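Local coordinates for protein putative epimerase (Burkholderia cenocepacia, PDB 4LW8) that probably acts as an NAD(P)-dependent epimerase or dehydratase on nucleotide sugars, in the pathway that builds the O-antigen of bacterial lipopolysaccharide, at residues L71-A74 / E75-R78; T311-W314 / M315-M319. All blocks are in the same frame, centred on the assembly; numbering follows the deposited sequence.

Contact 1 of 2, residues L71-A74 / E75-R78; sequences LLDA and EAMR
D73 reaches forward over the start of helix 74-84 and caps it, and its side chain can be followed atom by atom. CB packs against the methyl of A76, CB to CB 3.9 Å. One bond further on, CG stands anti to the backbone N, alongside the carbonyl carbon (chi1 -172°), which swings the carboxylate over the first turn. OD1 then takes the backbone N-H of A76: A76 N to D73 OD1 is 3.1 Å, with a fairly straight N-H...O angle of 165°, although the donor stands well above the carboxylate plane. OD2 rests on the methyl, 3.3 Å from A76 CB. This is an N-cap, and the negative charge at the amino end of the helix probably interacts favourably with its dipole.

The backbone takes over from there, M77 N bonding to D73 O and R78 N to A74 O. On the outer surface R78 grips E75 side-on, three residues back along the helix: NE and NH2 both donate to E75 OE1, and R78 NH2 lies 2.8 Å from that oxygen. E75 OE1 is close to the guanidinium plane, and its bond to NH2 uses the syn lone pair.

M77 turns the other way. It is modelled in two conformers; in one, the chain, bent at chi2 and chi3, runs alongside L71 and brings M77 CE to 3.6 Å from L71 CD2, a contact less certain than the cap.

M77 is buried, and L71 partly so, against helix 103-122, which meets L71 through V109 and M77 through A120, while N116 ND2 donates to L71 O. The cap marks where the chain, coming from parallel strand 65-68, enters helix 74-84; L71, A74 and M77 around it pack on helix 103-122.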
loop_
_atom_site.group_PDB
_atom_site.type_symbol
_atom_site.label_atom_id
_atom_site.label_comp_id
_atom_site.label_asym_id
_atom_site.label_seq_id
_atom_site.Cartn_x
_atom_site.Cartn_y
_atom_site.Cartn_z
ATOM N N LEU A 71 13.348 -12.933 -5.738
ATOM C CA LEU A 71 11.914 -12.791 -5.426
ATOM C C LEU A 71 11.083 -12.278 -6.605
ATOM O O LEU A 71 9.912 -12.642 -6.762
ATOM C CB LEU A 71 11.726 -11.850 -4.241
ATOM C CG LEU A 71 12.047 -12.342 -2.832
ATOM C CD1 LEU A 71 12.075 -11.142 -1.900
ATOM C CD2 LEU A 71 11.017 -13.346 -2.367
ATOM N N LEU A 72 11.683 -11.443 -7.447
ATOM C CA LEU A 72 10.954 -10.909 -8.601
ATOM C C LEU A 72 10.885 -11.923 -9.754
ATOM O O LEU A 72 10.233 -11.690 -10.769
ATOM C CB LEU A 72 11.576 -9.586 -9.061
ATOM C CG LEU A 72 11.470 -8.429 -8.054
ATOM C CD1 LEU A 72 11.950 -7.097 -8.676
ATOM C CD2 LEU A 72 10.031 -8.284 -7.531
ATOM N N ASP A 73 11.554 -13.055 -9.580
ATOM C CA ASP A 73 11.532 -14.136 -10.571
ATOM C C ASP A 73 10.414 -15.128 -10.199
ATOM O O ASP A 73 10.645 -16.091 -9.458
ATOM C CB ASP A 73 12.902 -14.827 -10.610
ATOM C CG ASP A 73 13.032 -15.830 -11.728
ATOM O OD1 ASP A 73 11.998 -16.243 -12.310
ATOM O OD2 ASP A 73 14.202 -16.194 -12.024
ATOM N N ALA A 74 9.209 -14.865 -10.692
ATOM C CA ALA A 74 8.016 -15.584 -10.253
ATOM C C ALA A 74 8.151 -17.071 -10.539
ATOM O O ALA A 74 7.798 -17.910 -9.707
ATOM C CB ALA A 74 6.754 -15.011 -10.929
ATOM N N GLU A 75 8.676 -17.396 -11.719
ATOM C CA GLU A 75 8.814 -18.784 -12.115
ATOM C C GLU A 75 9.857 -19.512 -11.263
ATOM O O GLU A 75 9.619 -20.645 -10.842
ATOM C CB GLU A 75 9.150 -18.889 -13.601
ATOM C CG GLU A 75 9.364 -20.319 -14.099
ATOM C CD GLU A 75 8.251 -21.283 -13.679
ATOM O OE1 GLU A 75 8.587 -22.427 -13.284
ATOM O OE2 GLU A 75 7.055 -20.905 -13.759
ATOM N N ALA A 76 10.991 -18.876 -10.980
ATOM C CA ALA A 76 11.987 -19.512 -10.119
ATOM C C ALA A 76 11.441 -19.687 -8.698
ATOM O O ALA A 76 11.761 -20.662 -8.011
ATOM C CB ALA A 76 13.279 -18.718 -10.092
ATOM N N MET A 77 10.612 -18.752 -8.248
ATOM C CA MET A 77 9.984 -18.896 -6.941
ATOM C C MET A 77 8.997 -20.076 -6.930
ATOM O O MET A 77 8.930 -20.834 -5.961
ATOM C CB MET A 77 9.276 -17.610 -6.532
ATOM C CG MET A 77 8.614 -17.696 -5.167
ATOM S SD MET A 77 9.779 -18.021 -3.832
ATOM C CE MET A 77 10.818 -16.569 -3.964
ATOM N N ARG A 78 8.240 -20.238 -8.009
ATOM C CA ARG A 78 7.289 -21.345 -8.091
ATOM C C ARG A 78 8.037 -22.692 -8.022
ATOM O O ARG A 78 7.668 -23.583 -7.252
ATOM C CB ARG A 78 6.459 -21.246 -9.365
ATOM C CG ARG A 78 5.338 -22.287 -9.469
ATOM C CD ARG A 78 5.006 -22.649 -10.922
ATOM N NE ARG A 78 6.174 -23.185 -11.628
ATOM C CZ ARG A 78 6.633 -24.430 -11.496
ATOM N NH1 ARG A 78 6.013 -25.294 -10.700
ATOM N NH2 ARG A 78 7.713 -24.818 -12.168
#

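Contact 2 of 2, residues T311-W314 / M315-M319; sequences TLRW and MVDAM
M315 and T311 are joined first through the backbone, M315 N donating to T311 O at 3.1 Å, and three more i to i+4 bonds follow in step. V316 N bonds to L312 O, D317 N to R313 O at 2.8 Å, and A318 N to W314 O. The four bonds in unbroken i to i+4 series are those of a regular alpha-helix.

R313 and D317 are oppositely charged and one turn apart, yet they form no salt bridge with each other: R313 NH1 and D317 OD1 are 5.4 Å apart. The carboxylate meets the aliphatic part of the arginine instead, D317 OD2 lying 3.6 Å from R313 CG, while the flat ends are turned 48° against each other. R313 CG leaves opposite its backbone N (chi1 -171°), and the chain runs on extended before bending at chi3, which leads the guanidinium away from the carboxylate.

On another side of the helix, T311 and M315 run side by side. The methyl T311 CG2 touches the sulfur M315 SD at 3.9 Å, and M315 CG passes 3.3 Å from T311 O. The hydroxyl of T311 has its main partner elsewhere, in a hydrogen bond with D226 OD2. W314 CE3 approaches M315 CG at 4.3 Å, and the indole also makes a cation-pi contact with R228.

Farther out, L312 packs on M263 and I267 and V316 on L264, all of helix 257-268, while M315 reaches V203 of helix 198-207. The arrangement is that of an amphipathic helix: R313 and D317 lie on its exposed side, and the buried residues seat the C-terminal helix 308-321 against two helices of the fold.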
loop_
_atom_site.group_PDB
_atom_site.type_symbol
_atom_site.label_atom_id
_atom_site.label_comp_id
_atom_site.label_asym_id
_atom_site.label_seq_id
_atom_site.Cartn_x
_atom_site.Cartn_y
_atom_site.Cartn_z
ATOM N N THR A 311 21.544 -8.567 26.048
ATOM C CA THR A 311 21.673 -8.475 24.597
ATOM C C THR A 311 22.903 -7.661 24.197
ATOM O O THR A 311 23.681 -8.065 23.331
ATOM C CB THR A 311 20.431 -7.819 23.967
ATOM O OG1 THR A 311 19.256 -8.554 24.328
ATOM C CG2 THR A 311 20.565 -7.740 22.436
ATOM N N LEU A 312 23.075 -6.507 24.833
ATOM C CA LEU A 312 24.170 -5.618 24.482
ATOM C C LEU A 312 25.521 -6.231 24.865
ATOM O O LEU A 312 26.498 -6.079 24.135
ATOM C CB LEU A 312 23.982 -4.251 25.146
ATOM C CG LEU A 312 22.830 -3.387 24.612
ATOM C CD1 LEU A 312 22.551 -2.197 25.529
ATOM C CD2 LEU A 312 23.130 -2.912 23.199
ATOM N N ARG A 313 25.578 -6.926 25.996
ATOM C CA ARG A 313 26.832 -7.545 26.430
ATOM C C ARG A 313 27.202 -8.658 25.460
ATOM O O ARG A 313 28.364 -8.823 25.086
ATOM C CB ARG A 313 26.721 -8.098 27.853
ATOM C CG ARG A 313 28.068 -8.547 28.421
ATOM C CD ARG A 313 27.967 -9.037 29.858
ATOM N NE ARG A 313 27.677 -7.962 30.808
ATOM C CZ ARG A 313 28.591 -7.134 31.316
ATOM N NH1 ARG A 313 29.864 -7.242 30.957
ATOM N NH2 ARG A 313 28.229 -6.196 32.182
ATOM N N TRP A 314 26.185 -9.413 25.061
ATOM C CA TRP A 314 26.309 -10.458 24.062
ATOM C C TRP A 314 26.972 -9.907 22.799
ATOM O O TRP A 314 27.934 -10.486 22.291
ATOM C CB TRP A 314 24.923 -11.024 23.763
ATOM C CG TRP A 314 24.822 -12.021 22.645
ATOM C CD1 TRP A 314 25.606 -13.125 22.445
ATOM C CD2 TRP A 314 23.823 -12.050 21.621
ATOM N NE1 TRP A 314 25.174 -13.817 21.337
ATOM C CE2 TRP A 314 24.079 -13.183 20.817
ATOM C CE3 TRP A 314 22.744 -11.221 21.297
ATOM C CZ2 TRP A 314 23.298 -13.502 19.706
ATOM C CZ3 TRP A 314 21.962 -11.545 20.196
ATOM C CH2 TRP A 314 22.245 -12.669 19.412
ATOM N N MET A 315 26.480 -8.761 22.327
ATOM C CA MET A 315 26.998 -8.122 21.111
ATOM C C MET A 315 28.419 -7.558 21.299
ATOM O O MET A 315 29.271 -7.698 20.415
ATOM C CB MET A 315 26.034 -7.013 20.654
ATOM C CG MET A 315 24.638 -7.545 20.256
ATOM S SD MET A 315 23.373 -6.261 20.085
ATOM C CE MET A 315 24.016 -5.288 18.725
ATOM N N VAL A 316 28.667 -6.895 22.427
ATOM C CA VAL A 316 29.997 -6.360 22.706
ATOM C C VAL A 316 31.019 -7.498 22.753
ATOM O O VAL A 316 32.073 -7.419 22.128
ATOM C CB VAL A 316 30.051 -5.572 24.033
ATOM C CG1 VAL A 316 31.511 -5.308 24.438
ATOM C CG2 VAL A 316 29.288 -4.248 23.905
ATOM N N ASP A 317 30.687 -8.558 23.481
ATOM C CA ASP A 317 31.577 -9.709 23.607
ATOM C C ASP A 317 31.885 -10.322 22.243
ATOM O O ASP A 317 33.019 -10.689 21.965
ATOM C CB ASP A 317 30.972 -10.771 24.530
ATOM C CG ASP A 317 30.944 -10.336 25.986
ATOM O OD1 ASP A 317 31.668 -9.383 26.345
ATOM O OD2 ASP A 317 30.217 -10.973 26.777
ATOM N N ALA A 318 30.871 -10.440 21.395
ATOM C CA ALA A 318 31.077 -11.012 20.070
ATOM C C ALA A 318 31.995 -10.122 19.244
ATOM O O ALA A 318 32.840 -10.618 18.510
ATOM C CB ALA A 318 29.748 -11.226 19.356
ATOM N N MET A 319 31.840 -8.808 19.376
ATOM C CA MET A 319 32.680 -7.875 18.625
ATOM C C MET A 319 34.149 -7.971 19.038
ATOM O O MET A 319 35.039 -7.917 18.193
ATOM C CB MET A 319 32.187 -6.441 18.794
ATOM C CG MET A 319 30.944 -6.104 17.980
ATOM S SD MET A 319 31.213 -6.111 16.195
ATOM C CE MET A 319 31.965 -4.501 15.973
#

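Overall arrangement
Contact 1 comes first along the chain and is complete before contact 2 begins. Their centres lie about 37 Å apart, their nearest atoms about 24 Å, on opposite sides of the chain's centre. Residues 71-78 belong to the Rossmann-type part, which in this family binds the cofactor; residues 311-319 lie on the last helix, in the C-terminal part, which in relatives generally contributes to the substrate site. Neither contact is known to be part of a site. One large mixed sheet connects the two regions: strand 65-68 leads into contact 1, while strand 221-226 ends at D226, the partner of T311 in contact 2. One is at the start of a helix, the other along the last.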